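Local coordinates for 4-alpha-glucanotransferase (Streptococcus agalactiae, PDB 6M6T), which belongs to the 4-alpha-glucanotransferases (amylomaltases, or disproportionating enzymes), a family built on a TIM barrel, at residues 137-142 and 190-195. Numbering follows the deposited sequence.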
loop_
_atom_site.group_PDB
_atom_site.type_symbol
_atom_site.label_atom_id
_atom_site.label_comp_id
_atom_site.label_asym_id
_atom_site.label_seq_id
_atom_site.Cartn_x
_atom_site.Cartn_y
_atom_site.Cartn_z
ATOM N N GLU A 137 5.328 -10.439 -17.425
ATOM C CA GLU A 137 5.039 -9.065 -17.024
ATOM C C GLU A 137 5.416 -8.182 -18.217
ATOM O O GLU A 137 6.539 -7.685 -18.324
ATOM C CB GLU A 137 5.810 -8.668 -15.747
ATOM C CG GLU A 137 5.910 -9.768 -14.703
ATOM C CD GLU A 137 4.605 -10.004 -13.931
ATOM O OE1 GLU A 137 3.618 -9.270 -14.180
ATOM O OE2 GLU A 137 4.572 -10.928 -13.071
ATOM N N LYS A 138 4.474 -8.008 -19.143
ATOM C CA LYS A 138 4.796 -7.339 -20.399
ATOM C C LYS A 138 4.931 -5.824 -20.246
ATOM O O LYS A 138 5.501 -5.179 -21.129
ATOM C CB LYS A 138 3.745 -7.690 -21.454
ATOM C CG LYS A 138 3.610 -9.185 -21.683
ATOM C CD LYS A 138 3.130 -9.516 -23.094
ATOM C CE LYS A 138 3.413 -10.975 -23.419
ATOM N NZ LYS A 138 2.515 -11.588 -24.429
ATOM N N TRP A 139 4.447 -5.253 -19.136
ATOM C CA TRP A 139 4.490 -3.818 -18.835
ATOM C C TRP A 139 5.870 -3.324 -18.453
ATOM O O TRP A 139 6.016 -2.113 -18.214
ATOM C CB TRP A 139 3.544 -3.482 -17.671
ATOM C CG TRP A 139 3.856 -4.321 -16.436
ATOM C CD1 TRP A 139 3.219 -5.471 -16.043
ATOM C CD2 TRP A 139 4.913 -4.107 -15.475
ATOM N NE1 TRP A 139 3.790 -5.961 -14.896
ATOM C CE2 TRP A 139 4.828 -5.146 -14.527
ATOM C CE3 TRP A 139 5.904 -3.130 -15.318
ATOM C CZ2 TRP A 139 5.701 -5.239 -13.454
ATOM C CZ3 TRP A 139 6.758 -3.224 -14.261
ATOM C CH2 TRP A 139 6.655 -4.267 -13.336
ATOM N N VAL A 140 6.863 -4.209 -18.334
ATOM C CA VAL A 140 8.093 -3.827 -17.646
ATOM C C VAL A 140 8.870 -2.805 -18.457
ATOM O O VAL A 140 9.188 -1.724 -17.960
ATOM C CB VAL A 140 8.963 -5.053 -17.322
ATOM C CG1 VAL A 140 10.237 -4.605 -16.641
ATOM C CG2 VAL A 140 8.235 -5.995 -16.412
ATOM N N THR A 141 9.136 -3.115 -19.731
ATOM C CA THR A 141 10.116 -2.347 -20.503
ATOM C C THR A 141 9.722 -0.878 -20.635
ATOM O O THR A 141 10.585 -0.000 -20.596
ATOM C CB THR A 141 10.327 -2.979 -21.887
ATOM O OG1 THR A 141 9.129 -2.862 -22.665
ATOM C CG2 THR A 141 10.682 -4.450 -21.750
ATOM N N ASP A 142 8.431 -0.575 -20.787
ATOM C CA ASP A 142 8.119 0.837 -20.988
ATOM C C ASP A 142 8.107 1.602 -19.676
ATOM O O ASP A 142 8.402 2.806 -19.663
ATOM C CB ASP A 142 6.814 1.018 -21.772
ATOM C CG ASP A 142 7.074 1.500 -23.235
ATOM O OD1 ASP A 142 8.065 2.249 -23.473
ATOM O OD2 ASP A 142 6.306 1.116 -24.153
ATOM N N VAL A 190 15.931 -5.253 -14.988
ATOM C CA VAL A 190 16.518 -6.304 -14.175
ATOM C C VAL A 190 16.151 -6.103 -12.709
ATOM O O VAL A 190 15.871 -7.068 -11.986
ATOM C CB VAL A 190 18.044 -6.360 -14.416
ATOM C CG1 VAL A 190 18.738 -7.245 -13.391
ATOM C CG2 VAL A 190 18.352 -6.874 -15.835
ATOM N N THR A 191 16.114 -4.854 -12.247
ATOM C CA THR A 191 15.667 -4.648 -10.874
ATOM C C THR A 191 14.213 -5.078 -10.703
ATOM O O THR A 191 13.857 -5.637 -9.659
ATOM C CB THR A 191 15.872 -3.196 -10.429
ATOM O OG1 THR A 191 15.237 -2.293 -11.350
ATOM C CG2 THR A 191 17.357 -2.884 -10.336
ATOM N N GLN A 192 13.365 -4.879 -11.719
ATOM C CA GLN A 192 11.998 -5.396 -11.608
ATOM C C GLN A 192 11.995 -6.923 -11.554
ATOM O O GLN A 192 11.198 -7.527 -10.815
ATOM C CB GLN A 192 11.125 -4.881 -12.758
ATOM C CG GLN A 192 10.631 -3.418 -12.604
ATOM C CD GLN A 192 10.038 -3.101 -11.224
ATOM O OE1 GLN A 192 8.996 -3.637 -10.831
ATOM N NE2 GLN A 192 10.698 -2.207 -10.496
ATOM N N TYR A 193 12.903 -7.560 -12.308
ATOM C CA TYR A 193 13.018 -9.017 -12.257
ATOM C C TYR A 193 13.407 -9.486 -10.859
ATOM O O TYR A 193 12.857 -10.473 -10.344
ATOM C CB TYR A 193 14.035 -9.502 -13.290
ATOM C CG TYR A 193 14.484 -10.947 -13.109
ATOM C CD1 TYR A 193 13.704 -12.007 -13.573
ATOM C CD2 TYR A 193 15.698 -11.254 -12.484
ATOM C CE1 TYR A 193 14.115 -13.326 -13.411
ATOM C CE2 TYR A 193 16.110 -12.572 -12.319
ATOM C CZ TYR A 193 15.316 -13.601 -12.782
ATOM O OH TYR A 193 15.721 -14.906 -12.621
ATOM N N PHE A 194 14.350 -8.779 -10.230
ATOM C CA PHE A 194 14.751 -9.092 -8.861
ATOM C C PHE A 194 13.570 -8.998 -7.916
ATOM O O PHE A 194 13.301 -9.920 -7.133
ATOM C CB PHE A 194 15.834 -8.129 -8.398
ATOM C CG PHE A 194 17.149 -8.381 -9.003
ATOM C CD1 PHE A 194 17.535 -9.675 -9.319
ATOM C CD2 PHE A 194 18.014 -7.338 -9.246
ATOM C CE1 PHE A 194 18.757 -9.922 -9.879
ATOM C CE2 PHE A 194 19.228 -7.575 -9.807
ATOM C CZ PHE A 194 19.609 -8.871 -10.125
ATOM N N PHE A 195 12.898 -7.846 -7.935
ATOM C CA PHE A 195 11.702 -7.648 -7.138
ATOM C C PHE A 195 10.781 -8.845 -7.235
ATOM O O PHE A 195 10.433 -9.457 -6.225
ATOM C CB PHE A 195 10.955 -6.394 -7.587
ATOM C CG PHE A 195 9.940 -5.934 -6.597
ATOM C CD1 PHE A 195 8.650 -6.456 -6.611
ATOM C CD2 PHE A 195 10.278 -4.996 -5.624
ATOM C CE1 PHE A 195 7.711 -6.038 -5.678
ATOM C CE2 PHE A 195 9.346 -4.567 -4.690
ATOM C CZ PHE A 195 8.056 -5.081 -4.714
#
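Q192 meets both W139 and V140, and these two pairs make up the whole contact. Its amide oxygen OE1 sits at the rim of the indole, near the ring plane, and lies 3.5 Å from CH2 of W139 on the benzene half. The ring and amide planes are turned 59° apart, so the amide does not stack on the indole; it reaches the C-H edge. Lower down the same side chain, CB of Q192 packs against CG1 of V140 at 4.0 Å, a plain van der Waals touch between aliphatic carbons. Only 109 Å² is buried in all, counting both sides, in keeping with a contact of three residues.

The glutamine chain bends at its second torsion (chi2 -48°), which turns the amide toward the indole; CB, nearer the backbone, is the atom that meets CG1 of V140. The polar partner of OE1 lies outside the two segments: it accepts a hydrogen bond from the backbone N of G67, and A66 touches the same side chain. On the other segment, CG2 of V140 lies 3.6 Å above one face of the indole, offset toward its rim. V140 thus lines the ring with one methyl and meets Q192 with the other. NE1 of W139 donates a weak hydrogen bond, 3.4 Å long with an N-H...O angle of 148°, to OE1 of E137, within a type I beta turn that runs from E137 to V140.

V140 also packs on F133 and L134 of helix 126-134, and W139 on V65. The contact therefore joins the turn and the first residue of helix 140-152 to the long helix 182-208, in a helical region inserted between strands 43-45 and 212-217 of the TIM barrel.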